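Local structure of putative thioesterase II (Thermobifida fusca, 3BBJ) at residues V242-W254 and L260-R272. The protein probably hydrolyses acyl thioesters such as acyl-CoA, as a putative thioesterase built from two hotdog-family domains. Residues are numbered along the deposited sequence; the frame is centred on the assembly and turned at random.
Sequences VSDGWFDENVDLW and LVAQSRQLARVGR. With SO4 (sulfate ion), chain H.
Strands 246-254 and 260-269 run antiparallel as a hairpin, paired from Trp246 with Arg269 to Trp254 with Leu260, where Leu253 O accepts from both Val261 N (2.9 Å) and Ala262 N. The CG of Arg269 stands opposite its backbone N (chi1 -162°), and the extended stem crosses the Trp246 indole, CB 3.6 Å from the centroid of the six-membered ring; a long aliphatic stem suits this flat surface. Its guanidinium grips Asp244 O side-on, through NE (2.8 Å) and NH2 (3.0 Å), while a longer salt bridge joins NH2 to Asp244 OD1; OD2 accepts from the backbone N of Asp112 of the second subunit. Asp244 and Gly245, both with positive phi, which suits glycine in particular, are the corners of a type I' turn linking strands 233-243 and 246-254. Methyls suit the indoles too: Leu267 CD2 packs 3.6 Å from Trp246 CE3, and Leu260 CD1 sits over the five-membered ring of Trp254. On the other face, a water bridges Glu249 OE2 to Gln266 NE2; Ile205 N and Thr217 satisfy the buried OE1 atoms of Glu249 and Gln266, respectively. This is an antiparallel beta hairpin with a classic bulge near its connecting loop, within the C-terminal hotdog domain.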
# COMPACT_ATOMS: atom_id res chain seq x y z
N VAL A 242 -8.98 13.29 -4.77
CA VAL A 242 -9.14 13.06 -6.19
C VAL A 242 -8.46 14.27 -6.83
O VAL A 242 -8.87 15.40 -6.57
CB VAL A 242 -10.60 13.01 -6.61
CG1 VAL A 242 -10.69 12.91 -8.10
CG2 VAL A 242 -11.33 11.85 -5.92
N SER A 243 -7.40 14.05 -7.61
CA SER A 243 -6.66 15.15 -8.21
C SER A 243 -5.83 14.66 -9.42
O SER A 243 -5.14 13.65 -9.35
CB SER A 243 -5.76 15.83 -7.16
OG SER A 243 -5.06 16.99 -7.67
N ASP A 244 -5.94 15.40 -10.53
CA ASP A 244 -5.28 15.06 -11.80
C ASP A 244 -5.71 13.66 -12.27
O ASP A 244 -4.91 12.91 -12.85
CB ASP A 244 -3.76 15.20 -11.65
CG ASP A 244 -3.02 15.17 -12.98
OD1 ASP A 244 -3.54 15.63 -14.02
OD2 ASP A 244 -1.87 14.69 -12.97
N GLY A 245 -6.97 13.32 -12.03
CA GLY A 245 -7.55 12.05 -12.44
C GLY A 245 -7.28 10.88 -11.52
O GLY A 245 -7.87 9.80 -11.67
N TRP A 246 -6.39 11.08 -10.56
CA TRP A 246 -5.97 10.06 -9.62
C TRP A 246 -6.83 10.08 -8.37
O TRP A 246 -7.22 11.15 -7.90
CB TRP A 246 -4.50 10.27 -9.24
CG TRP A 246 -3.56 10.03 -10.38
CD1 TRP A 246 -3.06 10.95 -11.24
CD2 TRP A 246 -3.00 8.77 -10.78
NE1 TRP A 246 -2.24 10.35 -12.16
CE2 TRP A 246 -2.19 9.01 -11.90
CE3 TRP A 246 -3.12 7.45 -10.32
CZ2 TRP A 246 -1.48 7.99 -12.54
CZ3 TRP A 246 -2.44 6.45 -10.96
CH2 TRP A 246 -1.62 6.72 -12.05
N PHE A 247 -7.14 8.91 -7.84
CA PHE A 247 -7.82 8.81 -6.55
C PHE A 247 -7.28 7.64 -5.74
O PHE A 247 -6.76 6.66 -6.29
CB PHE A 247 -9.35 8.70 -6.72
CG PHE A 247 -9.80 7.44 -7.41
CD1 PHE A 247 -9.83 7.37 -8.79
CD2 PHE A 247 -10.23 6.34 -6.67
CE1 PHE A 247 -10.23 6.23 -9.43
CE2 PHE A 247 -10.65 5.18 -7.32
CZ PHE A 247 -10.65 5.12 -8.70
N ASP A 248 -7.41 7.77 -4.42
CA ASP A 248 -7.08 6.70 -3.49
C ASP A 248 -8.38 6.07 -2.95
O ASP A 248 -9.32 6.79 -2.59
CB ASP A 248 -6.21 7.20 -2.33
CG ASP A 248 -6.91 8.28 -1.50
OD1 ASP A 248 -7.17 9.37 -2.05
OD2 ASP A 248 -7.17 8.05 -0.30
N GLU A 249 -8.44 4.74 -2.93
CA GLU A 249 -9.57 4.01 -2.33
C GLU A 249 -9.04 3.16 -1.19
O GLU A 249 -8.28 2.23 -1.39
CB GLU A 249 -10.27 3.14 -3.38
CG GLU A 249 -11.45 2.32 -2.89
CD GLU A 249 -12.15 1.55 -4.03
OE1 GLU A 249 -12.53 2.18 -5.06
OE2 GLU A 249 -12.32 0.30 -3.91
N ASN A 250 -9.47 3.48 0.01
CA ASN A 250 -8.97 2.83 1.21
C ASN A 250 -10.06 1.94 1.77
O ASN A 250 -11.08 2.45 2.20
CB ASN A 250 -8.60 3.91 2.21
CG ASN A 250 -7.80 5.01 1.57
OD1 ASN A 250 -6.77 4.73 0.98
ND2 ASN A 250 -8.27 6.26 1.64
N VAL A 251 -9.84 0.62 1.78
CA VAL A 251 -10.85 -0.32 2.25
C VAL A 251 -10.35 -1.11 3.47
O VAL A 251 -9.30 -1.74 3.44
CB VAL A 251 -11.28 -1.30 1.10
CG1 VAL A 251 -12.21 -2.40 1.62
CG2 VAL A 251 -11.92 -0.54 -0.06
N ASP A 252 -11.09 -1.05 4.56
CA ASP A 252 -10.77 -1.84 5.75
C ASP A 252 -11.90 -2.86 5.92
O ASP A 252 -13.06 -2.57 5.62
CB ASP A 252 -10.61 -0.95 6.98
CG ASP A 252 -9.47 0.05 6.82
OD1 ASP A 252 -8.35 -0.38 6.48
OD2 ASP A 252 -9.68 1.26 7.00
N LEU A 253 -11.53 -4.06 6.36
CA LEU A 253 -12.48 -5.12 6.61
C LEU A 253 -12.34 -5.64 8.03
O LEU A 253 -11.23 -5.87 8.52
CB LEU A 253 -12.27 -6.27 5.62
CG LEU A 253 -12.33 -6.00 4.12
CD1 LEU A 253 -11.99 -7.28 3.29
CD2 LEU A 253 -13.70 -5.48 3.74
N TRP A 254 -13.49 -5.82 8.69
CA TRP A 254 -13.57 -6.41 10.03
C TRP A 254 -14.43 -7.66 9.97
O TRP A 254 -15.28 -7.81 9.07
CB TRP A 254 -14.24 -5.46 11.02
CG TRP A 254 -13.50 -4.19 11.30
CD1 TRP A 254 -12.76 -3.91 12.41
CD2 TRP A 254 -13.45 -3.04 10.47
NE1 TRP A 254 -12.24 -2.63 12.32
CE2 TRP A 254 -12.65 -2.08 11.13
CE3 TRP A 254 -14.00 -2.71 9.23
CZ2 TRP A 254 -12.38 -0.82 10.58
CZ3 TRP A 254 -13.75 -1.46 8.69
CH2 TRP A 254 -12.94 -0.53 9.36
N LEU A 260 -10.30 -6.27 13.24
CA LEU A 260 -9.74 -5.81 11.98
C LEU A 260 -8.96 -6.97 11.34
O LEU A 260 -8.05 -7.53 11.96
CB LEU A 260 -8.83 -4.60 12.20
CG LEU A 260 -8.12 -4.00 10.98
CD1 LEU A 260 -9.14 -3.35 10.00
CD2 LEU A 260 -7.00 -2.99 11.41
N VAL A 261 -9.32 -7.33 10.12
CA VAL A 261 -8.66 -8.43 9.40
C VAL A 261 -7.90 -7.98 8.14
O VAL A 261 -6.94 -8.62 7.78
CB VAL A 261 -9.66 -9.58 9.02
CG1 VAL A 261 -10.26 -10.22 10.27
CG2 VAL A 261 -10.77 -9.06 8.13
N ALA A 262 -8.35 -6.92 7.47
CA ALA A 262 -7.73 -6.42 6.22
C ALA A 262 -7.67 -4.89 6.17
O ALA A 262 -8.61 -4.22 6.57
CB ALA A 262 -8.50 -6.90 4.99
N GLN A 263 -6.54 -4.37 5.66
CA GLN A 263 -6.33 -2.94 5.40
C GLN A 263 -5.78 -2.86 3.99
O GLN A 263 -4.71 -3.40 3.71
CB GLN A 263 -5.30 -2.33 6.34
CG GLN A 263 -5.68 -2.23 7.79
CD GLN A 263 -4.54 -1.71 8.64
OE1 GLN A 263 -3.56 -2.42 8.89
NE2 GLN A 263 -4.66 -0.48 9.09
N SER A 264 -6.53 -2.20 3.11
CA SER A 264 -6.23 -2.14 1.70
C SER A 264 -6.23 -0.69 1.25
O SER A 264 -7.04 0.11 1.70
CB SER A 264 -7.31 -2.92 0.92
OG SER A 264 -7.02 -3.04 -0.47
N ARG A 265 -5.29 -0.35 0.41
CA ARG A 265 -5.32 0.94 -0.26
C ARG A 265 -4.98 0.66 -1.74
O ARG A 265 -4.00 -0.03 -2.03
CB ARG A 265 -4.36 1.97 0.40
CG ARG A 265 -4.44 3.38 -0.34
CD ARG A 265 -3.62 4.58 0.23
NE ARG A 265 -3.84 4.88 1.67
CZ ARG A 265 -2.86 5.07 2.57
NH1 ARG A 265 -1.58 5.03 2.21
NH2 ARG A 265 -3.17 5.31 3.85
N GLN A 266 -5.84 1.11 -2.66
CA GLN A 266 -5.47 1.09 -4.10
C GLN A 266 -5.39 2.52 -4.65
O GLN A 266 -6.01 3.45 -4.09
CB GLN A 266 -6.38 0.21 -4.99
CG GLN A 266 -7.83 0.62 -5.14
CD GLN A 266 -8.53 -0.08 -6.31
OE1 GLN A 266 -8.36 0.29 -7.47
NE2 GLN A 266 -9.37 -1.08 -6.00
N LEU A 267 -4.60 2.67 -5.72
CA LEU A 267 -4.49 3.93 -6.47
C LEU A 267 -4.88 3.67 -7.92
O LEU A 267 -4.41 2.71 -8.55
CB LEU A 267 -3.06 4.50 -6.42
CG LEU A 267 -2.93 5.96 -6.86
CD1 LEU A 267 -3.47 6.90 -5.74
CD2 LEU A 267 -1.50 6.35 -7.24
N ALA A 268 -5.73 4.52 -8.47
CA ALA A 268 -6.19 4.36 -9.85
C ALA A 268 -6.41 5.72 -10.50
O ALA A 268 -6.66 6.72 -9.81
CB ALA A 268 -7.47 3.53 -9.90
N ARG A 269 -6.25 5.76 -11.82
CA ARG A 269 -6.52 6.96 -12.58
C ARG A 269 -7.69 6.80 -13.54
O ARG A 269 -7.67 5.97 -14.47
CB ARG A 269 -5.33 7.45 -13.37
CG ARG A 269 -5.54 8.93 -13.75
CD ARG A 269 -4.53 9.44 -14.72
NE ARG A 269 -4.65 10.89 -14.82
CZ ARG A 269 -4.34 11.62 -15.89
NH1 ARG A 269 -3.91 11.05 -17.02
NH2 ARG A 269 -4.49 12.94 -15.85
N VAL A 270 -8.70 7.64 -13.28
CA VAL A 270 -9.86 7.83 -14.16
C VAL A 270 -9.50 8.04 -15.65
O VAL A 270 -8.43 8.56 -15.99
CB VAL A 270 -10.66 9.05 -13.63
CG1 VAL A 270 -10.89 10.09 -14.70
CG2 VAL A 270 -11.92 8.58 -12.96
N GLY A 271 -10.38 7.59 -16.53
CA GLY A 271 -10.20 7.81 -17.98
C GLY A 271 -9.12 6.99 -18.68
O GLY A 271 -8.63 7.39 -19.73
N ARG A 272 -8.76 5.86 -18.09
CA ARG A 272 -7.79 4.92 -18.67
C ARG A 272 -8.50 3.60 -18.99
O ARG A 272 -9.63 3.31 -18.56
CB ARG A 272 -6.68 4.61 -17.66
CG ARG A 272 -5.51 5.53 -17.67
CD ARG A 272 -4.44 5.00 -16.69
NE ARG A 272 -3.65 3.88 -17.23
CZ ARG A 272 -3.62 2.63 -16.76
NH1 ARG A 272 -4.31 2.24 -15.69
NH2 ARG A 272 -2.84 1.73 -17.37
OXT ARG A 272 -7.92 2.74 -19.67
S SO4 H . -1.77 3.56 -20.50
O1 SO4 H . -2.86 4.41 -20.01
O2 SO4 H . -1.76 3.54 -21.97
O3 SO4 H . -0.50 4.07 -19.96
O4 SO4 H . -2.00 2.19 -20.09
O HOH W 1 -10.25 -1.31 -3.24
O HOH W 2 -8.41 -0.76 -1.37
O HOH W 3 -7.34 0.88 4.56
O HOH W 4 -7.02 1.21 8.80